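Local coordinates for probable secreted solute-binding lipoprotein (Streptomyces coelicolor, PDB 3I3V) that probably binds a solute outside the cell membrane and delivers it to a membrane transporter for uptake, at residues C[165-170]-C[219-224]; C[173-178]-C[371-376]; C[180-185]-C[203-208]; C[367-372]-C[388-393]. All blocks are in the same frame, centred on the assembly; numbering follows the deposited sequence.

The four contacts form a chain of packing in one lobe of the protein, tied together mainly by helices 172-182 and 363-377. Contact 1 sits at the edge of the sheet, and its Phe-221 CZ meets Ile-181 CD1 of contact 3 at 3.8 Å. Its segment 165-170 also joins contact 2, about 10 Å away between centres, where Gly-168 O bonds Thr-173 OG1 at 3.1 Å. Contacts 2 and 4 lie closest, with centres about 8 Å apart, share Thr-371 and Ala-372, and meet where Leu-178 CD1 approaches Leu-390 CD1 at 4.1 Å. Ile-182 CD1 links contact 3 to Leu-390 CD2 of contact 4 at 3.9 Å. No solute site is identified, so the contacts are described as packing of the lobe.

Contact 1: residues C[165-170]-C[219-224]; sequences VTVGGN and GVFADK
Val-165 is clasped by the backbone of 219-224 in a single beta bridge of parallel pattern, its N and O reaching the residues before and after Phe-221. Val-165 N donates to Val-220 O at 2.9 Å with a fairly straight N-H...O angle of 155°, and Ala-222 N returns a bond to Val-165 O. That same oxygen also receives a CA-H...O contact from Phe-221 CA at 3.3 Å. The bridge adds a loop to the edge of strand 163-166, whose other edge pairs in parallel with strand 242-246; this fits the mixed sheet of a lobe in the periplasmic-binding-protein fold.

The side chains follow the backbone. With CG1 of Val-165 anti to the backbone N (chi1 -176°), CG2 is left beside that N, close to the Val-220 carbonyl, and meets Val-220 CG1 at 3.6 Å. The two valines lie side by side, and the Phe-221 side chain runs next to Val-165 in the same direction, bringing its CD1 to 3.9 Å from Val-165 CB. Val-167 CG1 comes obliquely to the same ring, 4.0 Å from Phe-221 CD1. A glycine in place of Val-165 could keep both backbone bonds, but it would probably open a gap beside Val-220 CG1 and give the Phe-221 ring room to shift.

Further out, Phe-377 meets the Phe-221 ring edge-to-face. Gly-219 ends helix 203-217 in a Schellman motif with positive phi, which turns the chain toward the strand. Arg-158 holds this turn from outside, its NH1 in a salt bridge with Asp-223 OD1 and its NE bonded to Gly-219 O.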
loop_
_atom_site.group_PDB
_atom_site.type_symbol
_atom_site.label_atom_id
_atom_site.label_comp_id
_atom_site.label_asym_id
_atom_site.label_seq_id
_atom_site.Cartn_x
_atom_site.Cartn_y
_atom_site.Cartn_z
ATOM N N VAL C 165 -14.446 67.655 24.331
ATOM C CA VAL C 165 -13.789 66.494 24.939
ATOM C C VAL C 165 -13.769 66.620 26.460
ATOM O O VAL C 165 -13.297 67.614 27.010
ATOM C CB VAL C 165 -12.312 66.300 24.457
ATOM C CG1 VAL C 165 -11.743 65.028 25.050
ATOM C CG2 VAL C 165 -12.243 66.209 22.946
ATOM N N THR C 166 -14.295 65.615 27.145
ATOM C CA THR C 166 -14.287 65.646 28.596
ATOM C C THR C 166 -13.178 64.714 29.092
ATOM O O THR C 166 -12.971 63.626 28.553
ATOM C CB THR C 166 -15.644 65.200 29.174
ATOM O OG1 THR C 166 -15.604 65.267 30.606
ATOM C CG2 THR C 166 -15.971 63.781 28.734
ATOM N N VAL C 167 -12.447 65.157 30.106
ATOM C CA VAL C 167 -11.362 64.360 30.653
ATOM C C VAL C 167 -10.979 64.887 32.032
ATOM O O VAL C 167 -11.087 66.084 32.299
ATOM C CB VAL C 167 -10.126 64.391 29.713
ATOM C CG1 VAL C 167 -9.593 65.814 29.591
ATOM C CG2 VAL C 167 -9.046 63.446 30.228
ATOM N N GLY C 168 -10.550 63.984 32.911
ATOM C CA GLY C 168 -10.156 64.388 34.252
ATOM C C GLY C 168 -8.733 64.908 34.263
ATOM O O GLY C 168 -7.781 64.149 34.447
ATOM N N GLY C 169 -8.585 66.209 34.060
ATOM C CA GLY C 169 -7.262 66.793 34.041
ATOM C C GLY C 169 -6.513 66.746 35.358
ATOM O O GLY C 169 -5.315 67.016 35.385
ATOM N N ASN C 170 -7.199 66.420 36.447
ATOM C CA ASN C 170 -6.532 66.351 37.742
ATOM C C ASN C 170 -6.346 64.931 38.258
ATOM O O ASN C 170 -6.209 64.726 39.465
ATOM C CB ASN C 170 -7.271 67.175 38.805
ATOM C CG ASN C 170 -6.364 67.574 39.970
ATOM O OD1 ASN C 170 -6.834 67.847 41.081
ATOM N ND2 ASN C 170 -5.055 67.623 39.712
ATOM N N GLY C 219 -9.878 75.369 22.896
ATOM C CA GLY C 219 -11.085 74.947 23.586
ATOM C C GLY C 219 -11.576 73.553 23.247
ATOM O O GLY C 219 -12.779 73.306 23.236
ATOM N N VAL C 220 -10.658 72.629 22.988
ATOM C CA VAL C 220 -11.048 71.267 22.649
ATOM C C VAL C 220 -11.507 70.494 23.884
ATOM O O VAL C 220 -12.276 69.542 23.776
ATOM C CB VAL C 220 -9.886 70.511 21.959
ATOM C CG1 VAL C 220 -10.187 69.016 21.894
ATOM C CG2 VAL C 220 -9.684 71.052 20.555
ATOM N N PHE C 221 -11.051 70.909 25.060
ATOM C CA PHE C 221 -11.443 70.238 26.296
ATOM C C PHE C 221 -12.526 71.026 27.000
ATOM O O PHE C 221 -12.666 72.225 26.775
ATOM C CB PHE C 221 -10.227 70.076 27.215
ATOM C CG PHE C 221 -9.116 69.302 26.584
ATOM C CD1 PHE C 221 -9.292 67.965 26.256
ATOM C CD2 PHE C 221 -7.937 69.926 26.220
ATOM C CE1 PHE C 221 -8.318 67.268 25.573
ATOM C CE2 PHE C 221 -6.954 69.230 25.534
ATOM C CZ PHE C 221 -7.148 67.897 25.206
ATOM N N ALA C 222 -13.294 70.345 27.845
ATOM C CA ALA C 222 -14.368 70.984 28.602
ATOM C C ALA C 222 -13.801 72.122 29.441
ATOM O O ALA C 222 -12.634 72.084 29.843
ATOM C CB ALA C 222 -15.047 69.961 29.515
ATOM N N ASP C 223 -14.619 73.135 29.705
ATOM C CA ASP C 223 -14.160 74.251 30.515
ATOM C C ASP C 223 -13.726 73.694 31.870
ATOM O O ASP C 223 -14.358 72.782 32.401
ATOM C CB ASP C 223 -15.278 75.284 30.724
ATOM C CG ASP C 223 -15.647 76.041 29.443
ATOM O OD1 ASP C 223 -14.738 76.411 28.671
ATOM O OD2 ASP C 223 -16.853 76.283 29.222
ATOM N N LYS C 224 -12.627 74.212 32.406
ATOM C CA LYS C 224 -12.137 73.783 33.711
ATOM C C LYS C 224 -11.625 72.334 33.795
ATOM O O LYS C 224 -11.505 71.777 34.881
ATOM C CB LYS C 224 -13.241 74.016 34.754
ATOM C CG LYS C 224 -13.801 75.438 34.726
ATOM C CD LYS C 224 -14.710 75.774 35.914
ATOM C CE LYS C 224 -15.948 74.883 35.988
ATOM N NZ LYS C 224 -15.667 73.557 36.622
#

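Contact 2: residues C[173-178]-C[371-376]; sequences TGQKLL and TATSTS
Ser-376 of helix 363-377, loosely packed on Leu-178 of helix 172-182, grips Ala-372 O twice within its own helix. Its OG donates at 2.8 Å to Ala-372 O and its backbone N supplies the usual helical bond to the same oxygen, the two arriving from opposite faces of the carbonyl plane. The hydroxyl is thereby turned back along its own helix, and the carbon, Ser-376 CB, is what faces Leu-178 CD1, at 4.4 Å.

Thr-373 has the largest share of the contact. Its OG1 is likewise bonded within its helix, to Leu-369 O, so the hydroxyl is satisfied before it meets the neighbouring helix. The methyl is anti to the backbone N and rests on bare backbone: Thr-373 CG2 lies 3.6 Å from Gly-174 C and equally near Gln-175 N. On its hydroxyl side, Thr-373 OG1 sits 3.7 Å from Leu-178 CD1, and the two side chains slide past each other in opposite directions.

This is packing of two helices in one lobe of the binding-protein fold, joining helix 172-182 to helix 363-377 across nearly two hundred residues of sequence. The short segments cross at 72° with an axial approach of 8.9 Å, and the backbones are nearest at Gln-175 and Thr-373, whose CA atoms are 5.5 Å apart. Gln-175 meets Thr-373 through its CB; beyond the bend at chi2 (91°) its amide leads past the crossing toward Leu-369, and Gln-175 OE1 accepts Lys-176 NZ on a lone pair, 3.2 Å away. Lys-176 has a second partner in Asp-358, with which it forms a salt bridge.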
loop_
_atom_site.group_PDB
_atom_site.type_symbol
_atom_site.label_atom_id
_atom_site.label_comp_id
_atom_site.label_asym_id
_atom_site.label_seq_id
_atom_site.Cartn_x
_atom_site.Cartn_y
_atom_site.Cartn_z
ATOM N N THR C 173 -6.795 59.988 34.231
ATOM C CA THR C 173 -7.386 60.091 32.896
ATOM C C THR C 173 -6.693 61.211 32.139
ATOM O O THR C 173 -6.222 61.015 31.017
ATOM C CB THR C 173 -8.921 60.341 32.963
ATOM O OG1 THR C 173 -9.193 61.488 33.782
ATOM C CG2 THR C 173 -9.625 59.140 33.568
ATOM N N GLY C 174 -6.605 62.376 32.774
ATOM C CA GLY C 174 -5.938 63.505 32.155
ATOM C C GLY C 174 -4.468 63.211 31.879
ATOM O O GLY C 174 -3.956 63.550 30.802
ATOM N N GLN C 175 -3.789 62.566 32.830
ATOM C CA GLN C 175 -2.369 62.256 32.663
ATOM C C GLN C 175 -2.114 61.283 31.510
ATOM O O GLN C 175 -1.107 61.401 30.817
ATOM C CB GLN C 175 -1.764 61.742 33.988
ATOM C CG GLN C 175 -1.503 60.241 34.095
ATOM C CD GLN C 175 -0.106 59.834 33.644
ATOM O OE1 GLN C 175 0.246 58.656 33.680
ATOM N NE2 GLN C 175 0.693 60.805 33.223
ATOM N N LYS C 176 -3.029 60.339 31.288
ATOM C CA LYS C 176 -2.884 59.385 30.185
ATOM C C LYS C 176 -3.231 60.009 28.815
ATOM O O LYS C 176 -2.581 59.707 27.805
ATOM C CB LYS C 176 -3.773 58.165 30.421
ATOM C CG LYS C 176 -3.018 56.838 30.500
ATOM C CD LYS C 176 -2.152 56.732 31.753
ATOM C CE LYS C 176 -3.000 56.560 32.991
ATOM N NZ LYS C 176 -2.192 56.598 34.243
ATOM N N LEU C 177 -4.246 60.879 28.777
ATOM C CA LEU C 177 -4.657 61.514 27.520
ATOM C C LEU C 177 -3.591 62.499 27.045
ATOM O O LEU C 177 -3.307 62.576 25.849
ATOM C CB LEU C 177 -5.987 62.258 27.687
ATOM C CG LEU C 177 -6.981 62.254 26.504
ATOM C CD1 LEU C 177 -7.729 63.579 26.491
ATOM C CD2 LEU C 177 -6.273 62.053 25.177
ATOM N N LEU C 178 -3.002 63.243 27.983
ATOM C CA LEU C 178 -1.948 64.211 27.660
ATOM C C LEU C 178 -0.754 63.475 27.069
ATOM O O LEU C 178 -0.149 63.919 26.092
ATOM C CB LEU C 178 -1.480 64.951 28.923
ATOM C CG LEU C 178 -0.760 66.312 28.832
ATOM C CD1 LEU C 178 0.384 66.301 29.818
ATOM C CD2 LEU C 178 -0.245 66.618 27.425
ATOM N N THR C 371 0.020 65.925 38.860
ATOM C CA THR C 371 -0.097 67.301 39.315
ATOM C C THR C 371 0.412 68.230 38.222
ATOM O O THR C 371 -0.108 69.336 38.045
ATOM C CB THR C 371 0.706 67.537 40.629
ATOM O OG1 THR C 371 0.237 66.646 41.650
ATOM C CG2 THR C 371 0.514 68.960 41.126
ATOM N N ALA C 372 1.428 67.778 37.491
ATOM C CA ALA C 372 1.999 68.562 36.397
ATOM C C ALA C 372 1.005 68.579 35.246
ATOM O O ALA C 372 0.937 69.542 34.474
ATOM C CB ALA C 372 3.313 67.947 35.928
ATOM N N THR C 373 0.248 67.491 35.131
ATOM C CA THR C 373 -0.748 67.369 34.082
ATOM C C THR C 373 -1.912 68.321 34.324
ATOM O O THR C 373 -2.446 68.896 33.381
ATOM C CB THR C 373 -1.243 65.932 33.969
ATOM O OG1 THR C 373 -0.274 65.166 33.241
ATOM C CG2 THR C 373 -2.565 65.878 33.251
ATOM N N SER C 374 -2.299 68.503 35.582
ATOM C CA SER C 374 -3.375 69.438 35.884
ATOM C C SER C 374 -2.943 70.838 35.438
ATOM O O SER C 374 -3.683 71.538 34.753
ATOM C CB SER C 374 -3.677 69.445 37.380
ATOM O OG SER C 374 -4.747 70.328 37.667
ATOM N N THR C 375 -1.733 71.230 35.824
ATOM C CA THR C 375 -1.181 72.532 35.463
ATOM C C THR C 375 -1.207 72.711 33.944
ATOM O O THR C 375 -1.604 73.766 33.437
ATOM C CB THR C 375 0.288 72.686 35.963
ATOM O OG1 THR C 375 0.325 72.622 37.391
ATOM C CG2 THR C 375 0.873 74.024 35.529
ATOM N N SER C 376 -0.793 71.674 33.225
ATOM C CA SER C 376 -0.754 71.711 31.767
ATOM C C SER C 376 -2.103 71.886 31.072
ATOM O O SER C 376 -2.165 72.457 29.987
ATOM C CB SER C 376 -0.082 70.447 31.232
ATOM O OG SER C 376 1.222 70.306 31.761
#

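Contact 3: residues C[180-185]-C[203-208]; sequences QIIQTF and RGARLG
The Phe-185 ring is held between two aliphatic groups, Leu-207 CB from helix 203-217 on one face and Thr-184 CG2 from its own segment over the centre of the other. Leu-207 CB makes a CH-pi contact, 3.9 Å from the Phe-185 ring centroid and 26° off the ring normal, displaced toward the rim. The two side chains cross at about a right angle. At the ring edge, in its plane, Gly-208 CA lies 3.5 Å from Phe-185 CD2. With CG anti to the carbonyl carbon (chi1 -60°), the ring is swung toward helix 203-217, whose Tyr-211 also touches it.

An alanine in place of Phe-185 would remove the ring, and Leu-207 CB would probably lose its aromatic cover while a gap opened beside Gly-208.

Much of the rest is backbone against backbone. Phe-185 O comes to 3.2 Å from Gly-204 CA, and Ile-182 O approaches Gly-208 CA at 3.7 Å. A beta carbon on either glycine would collide with these carbonyl oxygens. Nearby, Ile-182 CG2 packs on Ala-205 CA at 4.0 Å. Behind this front, Thr-184 N bonds to Ile-181 O at 2.8 Å, which ties down the turn that sets Thr-184 against the ring.

Gly-204 and Gly-208, four residues apart and both lying against segment 180-185, form a GxxxG pattern. Here it lets the start of helix 203-217 come against the C-terminal end of helix 172-182, with the CA atoms of Ile-182 and Gly-208 only 3.9 Å apart.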
loop_
_atom_site.group_PDB
_atom_site.type_symbol
_atom_site.label_atom_id
_atom_site.label_comp_id
_atom_site.label_asym_id
_atom_site.label_seq_id
_atom_site.Cartn_x
_atom_site.Cartn_y
_atom_site.Cartn_z
ATOM N N GLN C 180 -0.835 60.612 25.595
ATOM C CA GLN C 180 -1.203 60.039 24.305
ATOM C C GLN C 180 -1.102 61.105 23.208
ATOM O O GLN C 180 -0.567 60.857 22.122
ATOM C CB GLN C 180 -2.629 59.472 24.366
ATOM C CG GLN C 180 -3.314 59.410 23.010
ATOM C CD GLN C 180 -4.589 58.602 23.023
ATOM O OE1 GLN C 180 -5.147 58.296 24.084
ATOM N NE2 GLN C 180 -5.072 58.264 21.833
ATOM N N ILE C 181 -1.618 62.298 23.498
ATOM C CA ILE C 181 -1.575 63.392 22.535
ATOM C C ILE C 181 -0.111 63.764 22.279
ATOM O O ILE C 181 0.299 63.917 21.127
ATOM C CB ILE C 181 -2.391 64.617 23.048
ATOM C CG1 ILE C 181 -3.855 64.189 23.276
ATOM C CG2 ILE C 181 -2.348 65.755 22.027
ATOM C CD1 ILE C 181 -4.743 65.216 23.957
ATOM N N ILE C 182 0.686 63.889 23.337
ATOM C CA ILE C 182 2.096 64.216 23.146
ATOM C C ILE C 182 2.730 63.136 22.261
ATOM O O ILE C 182 3.659 63.398 21.508
ATOM C CB ILE C 182 2.864 64.296 24.506
ATOM C CG1 ILE C 182 2.494 65.587 25.241
ATOM C CG2 ILE C 182 4.387 64.206 24.276
ATOM C CD1 ILE C 182 3.152 65.725 26.596
ATOM N N GLN C 183 2.209 61.921 22.339
ATOM C CA GLN C 183 2.755 60.830 21.539
ATOM C C GLN C 183 2.361 60.899 20.076
ATOM O O GLN C 183 2.613 59.964 19.319
ATOM C CB GLN C 183 2.341 59.474 22.115
ATOM C CG GLN C 183 3.205 59.012 23.278
ATOM C CD GLN C 183 2.689 57.732 23.901
ATOM O OE1 GLN C 183 1.879 57.764 24.826
ATOM N NE2 GLN C 183 3.145 56.594 23.385
ATOM N N THR C 184 1.734 61.996 19.673
ATOM C CA THR C 184 1.356 62.141 18.277
ATOM C C THR C 184 2.644 62.170 17.450
ATOM O O THR C 184 2.660 61.750 16.295
ATOM C CB THR C 184 0.578 63.452 18.042
ATOM O OG1 THR C 184 -0.627 63.444 18.824
ATOM C CG2 THR C 184 0.218 63.603 16.556
ATOM N N PHE C 185 3.722 62.652 18.070
ATOM C CA PHE C 185 5.028 62.774 17.423
ATOM C C PHE C 185 6.117 61.925 18.080
ATOM O O PHE C 185 7.280 62.318 18.113
ATOM C CB PHE C 185 5.475 64.237 17.441
ATOM C CG PHE C 185 4.532 65.174 16.731
ATOM C CD1 PHE C 185 4.498 65.232 15.338
ATOM C CD2 PHE C 185 3.687 66.008 17.455
ATOM C CE1 PHE C 185 3.634 66.112 14.680
ATOM C CE2 PHE C 185 2.822 66.885 16.809
ATOM C CZ PHE C 185 2.796 66.940 15.418
ATOM N N ARG C 203 12.763 66.493 20.332
ATOM C CA ARG C 203 11.894 67.126 19.345
ATOM C C ARG C 203 10.470 66.586 19.267
ATOM O O ARG C 203 9.529 67.352 19.085
ATOM C CB ARG C 203 12.559 67.080 17.964
ATOM C CG ARG C 203 13.726 68.071 17.796
ATOM C CD ARG C 203 14.779 67.937 18.912
ATOM N NE ARG C 203 15.214 66.551 19.085
ATOM C CZ ARG C 203 16.047 66.128 20.033
ATOM N NH1 ARG C 203 16.555 66.983 20.915
ATOM N NH2 ARG C 203 16.367 64.841 20.100
ATOM N N GLY C 204 10.315 65.275 19.412
ATOM C CA GLY C 204 8.996 64.671 19.351
ATOM C C GLY C 204 8.081 65.124 20.475
ATOM O O GLY C 204 6.908 65.423 20.244
ATOM N N ALA C 205 8.607 65.167 21.696
ATOM C CA ALA C 205 7.823 65.603 22.847
ATOM C C ALA C 205 7.532 67.098 22.766
ATOM O O ALA C 205 6.495 67.567 23.225
ATOM C CB ALA C 205 8.570 65.295 24.137
ATOM N N ARG C 206 8.465 67.843 22.182
ATOM C CA ARG C 206 8.321 69.288 22.044
ATOM C C ARG C 206 7.170 69.568 21.084
ATOM O O ARG C 206 6.294 70.383 21.363
ATOM C CB ARG C 206 9.631 69.888 21.519
ATOM C CG ARG C 206 9.782 71.395 21.702
ATOM C CD ARG C 206 9.510 72.162 20.413
ATOM N NE ARG C 206 10.406 73.312 20.281
ATOM C CZ ARG C 206 10.444 74.128 19.229
ATOM N NH1 ARG C 206 9.629 73.934 18.197
ATOM N NH2 ARG C 206 11.312 75.137 19.205
ATOM N N LEU C 207 7.173 68.864 19.960
ATOM C CA LEU C 207 6.126 69.017 18.960
ATOM C C LEU C 207 4.768 68.632 19.553
ATOM O O LEU C 207 3.792 69.384 19.436
ATOM C CB LEU C 207 6.443 68.149 17.736
ATOM C CG LEU C 207 7.599 68.687 16.877
ATOM C CD1 LEU C 207 7.959 67.697 15.772
ATOM C CD2 LEU C 207 7.193 70.031 16.280
ATOM N N GLY C 208 4.722 67.468 20.201
ATOM C CA GLY C 208 3.494 66.983 20.810
ATOM C C GLY C 208 2.926 67.937 21.843
ATOM O O GLY C 208 1.707 68.099 21.948
#

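Contact 4: residues C[367-372]-C[388-393]; sequences QPLITA and AALESA
Ala-393 CB is a small bump that settles onto the backbone between Pro-368 and Leu-369, 3.5 Å from Leu-369 N and almost as near Pro-368 C. The walls of this hollow are side chains: Pro-368 CB stands 3.8 Å from Ala-393 CB, and Leu-369 CD1 comes equally near that methyl. Leu-369 reaches there because its CG is anti to the backbone N (chi1 -160°), which carries CD1 toward the partner helix and also near Leu-390 O, at 4.0 Å.

About one helical turn further along 367-372, the second bump goes the opposite way. Ala-372 CB presses on the backbone of the other helix, 3.2 Å from Ala-389 O. It is bordered by two side chains: Ala-389 CB lies 4.0 Å from Ala-372 CB, and Leu-390, with an uncommon chi1 of -104°, brings its CD1 to 3.8 Å from that methyl.

These segments belong to the last two helices of the modelled chain, 363-377 and 383-392, joined by a short connection into an antiparallel helical hairpin. Their axes run at 169° with a closest approach of 8.2 Å, and the small residues Ala-372, Ala-389 and Ala-393 are consistent with so close an approach. Helix 363-377 is kinked at Pro-368, whose nitrogen has no N-H and makes no bond to the preceding turn.

The hairpin leans on helix 172-182: Leu-369 and Ile-370 touch Gln-175, while Leu-390 touches Leu-178 and Ile-182. The Leu-390 side chain also rests on Phe-200.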
loop_
_atom_site.group_PDB
_atom_site.type_symbol
_atom_site.label_atom_id
_atom_site.label_comp_id
_atom_site.label_asym_id
_atom_site.label_seq_id
_atom_site.Cartn_x
_atom_site.Cartn_y
_atom_site.Cartn_z
ATOM N N GLN C 367 2.817 60.435 40.939
ATOM C CA GLN C 367 1.919 61.412 41.535
ATOM C C GLN C 367 2.213 62.832 41.052
ATOM O O GLN C 367 1.292 63.601 40.775
ATOM C CB GLN C 367 2.011 61.338 43.064
ATOM C CG GLN C 367 0.658 61.300 43.758
ATOM C CD GLN C 367 -0.143 62.563 43.530
ATOM O OE1 GLN C 367 -1.312 62.510 43.139
ATOM N NE2 GLN C 367 0.482 63.711 43.777
ATOM N N PRO C 368 3.500 63.207 40.961
ATOM C CA PRO C 368 3.814 64.563 40.496
ATOM C C PRO C 368 3.482 64.765 39.019
ATOM O O PRO C 368 3.214 65.879 38.583
ATOM C CB PRO C 368 5.310 64.692 40.775
ATOM C CG PRO C 368 5.508 63.782 41.963
ATOM C CD PRO C 368 4.682 62.578 41.576
ATOM N N LEU C 369 3.503 63.684 38.250
ATOM C CA LEU C 369 3.211 63.758 36.825
ATOM C C LEU C 369 1.728 64.100 36.616
ATOM O O LEU C 369 1.356 64.716 35.620
ATOM C CB LEU C 369 3.569 62.425 36.158
ATOM C CG LEU C 369 3.783 62.405 34.642
ATOM C CD1 LEU C 369 4.887 63.385 34.265
ATOM C CD2 LEU C 369 4.153 60.992 34.195
ATOM N N ILE C 370 0.887 63.704 37.567
ATOM C CA ILE C 370 -0.535 63.999 37.492
ATOM C C ILE C 370 -0.742 65.457 37.876
ATOM O O ILE C 370 -1.573 66.146 37.290
ATOM C CB ILE C 370 -1.350 63.102 38.460
ATOM C CG1 ILE C 370 -1.541 61.716 37.841
ATOM C CG2 ILE C 370 -2.686 63.760 38.800
ATOM C CD1 ILE C 370 -2.237 60.735 38.759
ATOM N N THR C 371 0.020 65.925 38.860
ATOM C CA THR C 371 -0.097 67.301 39.315
ATOM C C THR C 371 0.412 68.230 38.222
ATOM O O THR C 371 -0.108 69.336 38.045
ATOM C CB THR C 371 0.706 67.537 40.629
ATOM O OG1 THR C 371 0.237 66.646 41.650
ATOM C CG2 THR C 371 0.514 68.960 41.126
ATOM N N ALA C 372 1.428 67.778 37.491
ATOM C CA ALA C 372 1.999 68.562 36.397
ATOM C C ALA C 372 1.005 68.579 35.246
ATOM O O ALA C 372 0.937 69.542 34.474
ATOM C CB ALA C 372 3.313 67.947 35.928
ATOM N N ALA C 388 8.312 72.208 31.497
ATOM C CA ALA C 388 9.012 72.362 32.769
ATOM C C ALA C 388 8.272 71.632 33.897
ATOM O O ALA C 388 8.888 70.974 34.748
ATOM C CB ALA C 388 9.166 73.857 33.109
ATOM N N ALA C 389 6.949 71.741 33.899
ATOM C CA ALA C 389 6.142 71.086 34.919
ATOM C C ALA C 389 6.248 69.564 34.793
ATOM O O ALA C 389 6.346 68.852 35.789
ATOM C CB ALA C 389 4.685 71.529 34.795
ATOM N N LEU C 390 6.231 69.069 33.562
ATOM C CA LEU C 390 6.329 67.634 33.329
ATOM C C LEU C 390 7.691 67.137 33.820
ATOM O O LEU C 390 7.770 66.204 34.619
ATOM C CB LEU C 390 6.147 67.341 31.835
ATOM C CG LEU C 390 4.826 66.761 31.290
ATOM C CD1 LEU C 390 3.653 67.067 32.203
ATOM C CD2 LEU C 390 4.588 67.315 29.889
ATOM N N GLU C 391 8.759 67.784 33.356
ATOM C CA GLU C 391 10.111 67.403 33.733
ATOM C C GLU C 391 10.382 67.485 35.234
ATOM O O GLU C 391 11.188 66.716 35.763
ATOM C CB GLU C 391 11.126 68.259 32.979
ATOM C CG GLU C 391 11.031 68.134 31.463
ATOM C CD GLU C 391 12.179 68.819 30.744
ATOM O OE1 GLU C 391 12.836 69.685 31.362
ATOM O OE2 GLU C 391 12.417 68.498 29.561
ATOM N N SER C 392 9.712 68.410 35.916
ATOM C CA SER C 392 9.888 68.570 37.357
ATOM C C SER C 392 9.244 67.433 38.129
ATOM O O SER C 392 9.531 67.229 39.313
ATOM C CB SER C 392 9.278 69.885 37.827
ATOM O OG SER C 392 10.287 70.854 38.067
ATOM N N ALA C 393 8.363 66.699 37.460
ATOM C CA ALA C 393 7.686 65.587 38.096
ATOM C C ALA C 393 8.705 64.495 38.382
ATOM O O ALA C 393 8.481 63.628 39.221
ATOM C CB ALA C 393 6.572 65.060 37.186
#